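Local coordinates for phage-related conserved hypothetical protein, BB2244 (Bordetella bronchiseptica, PDB 2BDV) that is of unknown function but is probably an SOS response associated peptidase (SRAP) protein linked to the response to DNA damage, at residues 89-97 and 177-188. Numbering follows the deposited sequence.
Sequences MIGTGRILV and WVDPATPVARAK
Arg-94 reaches toward the loop 179-183, which links helices 171-178 and 184-191, and its guanidinium is held by backbone carbonyls at the end of helix 171-178, in the loop and in its own segment. The straightest bond across the contact runs from Arg-94 NE to Trp-177 O (2.7 Å, N-H...O 164°), with the acceptor close to the guanidinium plane and the donor in the carbonyl plane. Beside it, Arg-94 NH1 returns to its own segment and donates to Ile-90 O at 2.7 Å, bridging the loop before strand 94-99. NH2 makes two bent, weak bonds, to Asp-179 O and to Thr-182 O; the former oxygen also accepts from Thr-182 N. Four carbonyls of two segments thus share one cation, and a bend at chi3 (-61°) lets its chain lie over the indole before the guanidinium turns to them. Arg-94 CD stands 3.5 Å from the centroid of the six-membered ring of Trp-177, 6° off its normal, a CH-pi contact. The indole's own donor is satisfied too: Trp-177 NE1 donates a hydrogen bond to Ile-95 O at 3.0 Å, from above the carbonyl plane. Apolar groups flank this polar centre. Ile-90 CD1 meets Trp-177 CH2 at 3.5 Å, while its CG1 and CG2 pack on Val-184 CG1; Val-184 CG2 presses on Gly-91 CA. A water donates to Gly-91 O and, weakly, to Thr-182 O. Within the linker, Asp-179 OD2 accepts from Ala-181 N in an Asx turn, over a type I beta turn from Asp-179 to Thr-182. Through this buried arginine, the outermost strand 94-99 of the mixed sheet is tied to the C-terminal end of helix 171-178 and the interhelical linker in the SRAP fold.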
loop_
_atom_site.group_PDB
_atom_site.type_symbol
_atom_site.label_atom_id
_atom_site.label_comp_id
_atom_site.label_asym_id
_atom_site.label_seq_id
_atom_site.Cartn_x
_atom_site.Cartn_y
_atom_site.Cartn_z
HETATM N N MSE A 89 -9.030 -11.206 -6.028
HETATM C CA MSE A 89 -7.611 -11.204 -5.710
HETATM C C MSE A 89 -7.300 -11.578 -4.268
HETATM O O MSE A 89 -6.167 -11.918 -3.949
HETATM C CB MSE A 89 -7.035 -9.823 -6.001
HETATM C CG MSE A 89 -7.044 -9.450 -7.468
HETATM SE SE MSE A 89 -6.841 -7.535 -7.725
HETATM C CE MSE A 89 -8.697 -7.111 -8.051
ATOM N N ILE A 90 -8.306 -11.513 -3.400
ATOM C CA ILE A 90 -8.110 -11.829 -1.997
ATOM C C ILE A 90 -7.571 -13.247 -1.805
ATOM O O ILE A 90 -6.926 -13.550 -0.800
ATOM C CB ILE A 90 -9.425 -11.663 -1.209
ATOM C CG1 ILE A 90 -9.161 -11.886 0.280
ATOM C CG2 ILE A 90 -10.494 -12.607 -1.752
ATOM C CD1 ILE A 90 -8.112 -10.930 0.840
ATOM N N GLY A 91 -7.814 -14.112 -2.785
ATOM C CA GLY A 91 -7.338 -15.480 -2.687
ATOM C C GLY A 91 -5.943 -15.712 -3.237
ATOM O O GLY A 91 -5.108 -16.322 -2.572
ATOM N N THR A 92 -5.674 -15.183 -4.430
ATOM C CA THR A 92 -4.390 -15.394 -5.101
ATOM C C THR A 92 -3.556 -14.158 -5.460
ATOM O O THR A 92 -2.489 -14.287 -6.060
ATOM C CB THR A 92 -4.635 -16.194 -6.393
ATOM O OG1 THR A 92 -5.406 -15.402 -7.314
ATOM C CG2 THR A 92 -5.423 -17.451 -6.078
ATOM N N GLY A 93 -4.024 -12.968 -5.105
ATOM C CA GLY A 93 -3.258 -11.779 -5.430
ATOM C C GLY A 93 -2.726 -10.996 -4.238
ATOM O O GLY A 93 -2.382 -9.828 -4.381
ATOM N N ARG A 94 -2.643 -11.632 -3.070
ATOM C CA ARG A 94 -2.165 -10.961 -1.859
ATOM C C ARG A 94 -0.667 -10.640 -1.876
ATOM O O ARG A 94 0.174 -11.525 -2.044
ATOM C CB ARG A 94 -2.486 -11.801 -0.615
ATOM C CG ARG A 94 -3.975 -12.099 -0.405
ATOM C CD ARG A 94 -4.224 -12.741 0.971
ATOM N NE ARG A 94 -3.515 -14.011 1.123
ATOM C CZ ARG A 94 -4.042 -15.204 0.870
ATOM N NH1 ARG A 94 -5.302 -15.311 0.455
ATOM N NH2 ARG A 94 -3.303 -16.289 1.019
ATOM N N ILE A 95 -0.347 -9.363 -1.708
ATOM C CA ILE A 95 1.040 -8.914 -1.691
ATOM C C ILE A 95 1.256 -7.908 -0.563
ATOM O O ILE A 95 0.311 -7.461 0.089
ATOM C CB ILE A 95 1.426 -8.211 -3.017
ATOM C CG1 ILE A 95 0.724 -6.851 -3.116
ATOM C CG2 ILE A 95 1.027 -9.078 -4.205
ATOM C CD1 ILE A 95 1.339 -5.887 -4.143
ATOM N N LEU A 96 2.514 -7.556 -0.350
ATOM C CA LEU A 96 2.870 -6.578 0.654
ATOM C C LEU A 96 3.646 -5.477 -0.057
ATOM O O LEU A 96 4.406 -5.743 -0.988
ATOM C CB LEU A 96 3.738 -7.210 1.747
ATOM C CG LEU A 96 3.032 -8.303 2.546
ATOM C CD1 LEU A 96 4.036 -9.194 3.245
ATOM C CD2 LEU A 96 2.084 -7.645 3.550
ATOM N N VAL A 97 3.423 -4.236 0.368
ATOM C CA VAL A 97 4.123 -3.091 -0.189
ATOM C C VAL A 97 4.889 -2.427 0.944
ATOM O O VAL A 97 4.296 -1.761 1.803
ATOM C CB VAL A 97 3.159 -2.039 -0.777
ATOM C CG1 VAL A 97 3.963 -0.855 -1.298
ATOM C CG2 VAL A 97 2.329 -2.642 -1.902
ATOM N N TRP A 177 -0.141 -13.393 5.590
ATOM C CA TRP A 177 -0.860 -12.774 4.487
ATOM C C TRP A 177 -0.311 -13.178 3.113
ATOM O O TRP A 177 -1.078 -13.540 2.229
ATOM C CB TRP A 177 -0.840 -11.245 4.651
ATOM C CG TRP A 177 -1.423 -10.453 3.495
ATOM C CD1 TRP A 177 -0.725 -9.787 2.522
ATOM C CD2 TRP A 177 -2.810 -10.200 3.235
ATOM N NE1 TRP A 177 -1.591 -9.131 1.677
ATOM C CE2 TRP A 177 -2.876 -9.371 2.087
ATOM C CE3 TRP A 177 -4.005 -10.594 3.856
ATOM C CZ2 TRP A 177 -4.094 -8.926 1.552
ATOM C CZ3 TRP A 177 -5.212 -10.151 3.324
ATOM C CH2 TRP A 177 -5.246 -9.325 2.180
ATOM N N VAL A 178 1.011 -13.147 2.937
ATOM C CA VAL A 178 1.611 -13.494 1.645
ATOM C C VAL A 178 1.706 -15.010 1.362
ATOM O O VAL A 178 1.952 -15.417 0.225
ATOM C CB VAL A 178 3.028 -12.854 1.499
ATOM C CG1 VAL A 178 3.975 -13.415 2.565
ATOM C CG2 VAL A 178 3.600 -13.143 0.112
ATOM N N ASP A 179 1.497 -15.827 2.395
ATOM C CA ASP A 179 1.553 -17.296 2.309
ATOM C C ASP A 179 0.367 -17.841 1.505
ATOM O O ASP A 179 -0.774 -17.839 1.978
ATOM C CB ASP A 179 1.551 -17.892 3.731
ATOM C CG ASP A 179 1.923 -19.382 3.770
ATOM O OD1 ASP A 179 2.373 -19.843 4.846
ATOM O OD2 ASP A 179 1.755 -20.088 2.755
ATOM N N PRO A 180 0.628 -18.329 0.284
ATOM C CA PRO A 180 -0.419 -18.873 -0.584
ATOM C C PRO A 180 -1.260 -19.972 0.076
ATOM O O PRO A 180 -2.382 -20.245 -0.350
ATOM C CB PRO A 180 0.366 -19.366 -1.798
ATOM C CG PRO A 180 1.685 -19.742 -1.224
ATOM C CD PRO A 180 1.968 -18.620 -0.255
ATOM N N ALA A 181 -0.720 -20.583 1.127
ATOM C CA ALA A 181 -1.418 -21.650 1.832
ATOM C C ALA A 181 -2.530 -21.145 2.752
ATOM O O ALA A 181 -3.468 -21.884 3.062
ATOM C CB ALA A 181 -0.421 -22.478 2.635
ATOM N N THR A 182 -2.435 -19.896 3.202
ATOM C CA THR A 182 -3.463 -19.359 4.095
ATOM C C THR A 182 -4.760 -19.104 3.339
ATOM O O THR A 182 -4.774 -18.407 2.329
ATOM C CB THR A 182 -3.016 -18.041 4.764
ATOM O OG1 THR A 182 -3.002 -16.992 3.794
ATOM C CG2 THR A 182 -1.627 -18.195 5.359
ATOM N N PRO A 183 -5.872 -19.670 3.822
ATOM C CA PRO A 183 -7.176 -19.495 3.177
ATOM C C PRO A 183 -7.664 -18.051 3.210
ATOM O O PRO A 183 -7.240 -17.265 4.058
ATOM C CB PRO A 183 -8.079 -20.437 3.968
ATOM C CG PRO A 183 -7.489 -20.366 5.341
ATOM C CD PRO A 183 -6.001 -20.458 5.061
ATOM N N VAL A 184 -8.549 -17.719 2.272
ATOM C CA VAL A 184 -9.125 -16.380 2.149
ATOM C C VAL A 184 -9.806 -15.939 3.444
ATOM O O VAL A 184 -9.798 -14.756 3.795
ATOM C CB VAL A 184 -10.182 -16.332 1.007
ATOM C CG1 VAL A 184 -10.835 -14.957 0.941
ATOM C CG2 VAL A 184 -9.528 -16.669 -0.320
ATOM N N ALA A 185 -10.406 -16.896 4.141
ATOM C CA ALA A 185 -11.096 -16.610 5.391
ATOM C C ALA A 185 -10.095 -16.086 6.404
ATOM O O ALA A 185 -10.380 -15.141 7.136
ATOM C CB ALA A 185 -11.767 -17.884 5.926
ATOM N N ARG A 186 -8.923 -16.712 6.439
ATOM C CA ARG A 186 -7.874 -16.312 7.361
ATOM C C ARG A 186 -7.321 -14.955 6.938
ATOM O O ARG A 186 -6.980 -14.125 7.778
ATOM C CB ARG A 186 -6.757 -17.366 7.384
ATOM C CG ARG A 186 -5.543 -16.995 8.240
ATOM C CD ARG A 186 -5.921 -16.706 9.695
ATOM N NE ARG A 186 -4.857 -15.996 10.409
ATOM C CZ ARG A 186 -5.049 -15.289 11.519
ATOM N NH1 ARG A 186 -6.263 -15.201 12.047
ATOM N NH2 ARG A 186 -4.039 -14.652 12.092
ATOM N N ALA A 187 -7.248 -14.733 5.630
ATOM C CA ALA A 187 -6.743 -13.477 5.089
ATOM C C ALA A 187 -7.616 -12.306 5.519
ATOM O O ALA A 187 -7.118 -11.239 5.876
ATOM C CB ALA A 187 -6.686 -13.546 3.563
ATOM N N LYS A 188 -8.926 -12.499 5.478
ATOM C CA LYS A 188 -9.827 -11.431 5.868
ATOM C C LYS A 188 -9.649 -11.039 7.336
ATOM O O LYS A 188 -9.666 -9.857 7.664
ATOM C CB LYS A 188 -11.265 -11.842 5.560
ATOM C CG LYS A 188 -11.553 -11.824 4.065
ATOM C CD LYS A 188 -12.831 -12.554 3.730
ATOM C CE LYS A 188 -13.076 -12.566 2.236
ATOM N NZ LYS A 188 -14.158 -13.538 1.889
HETATM O O HOH W 1 -6.201 -18.320 -0.774
#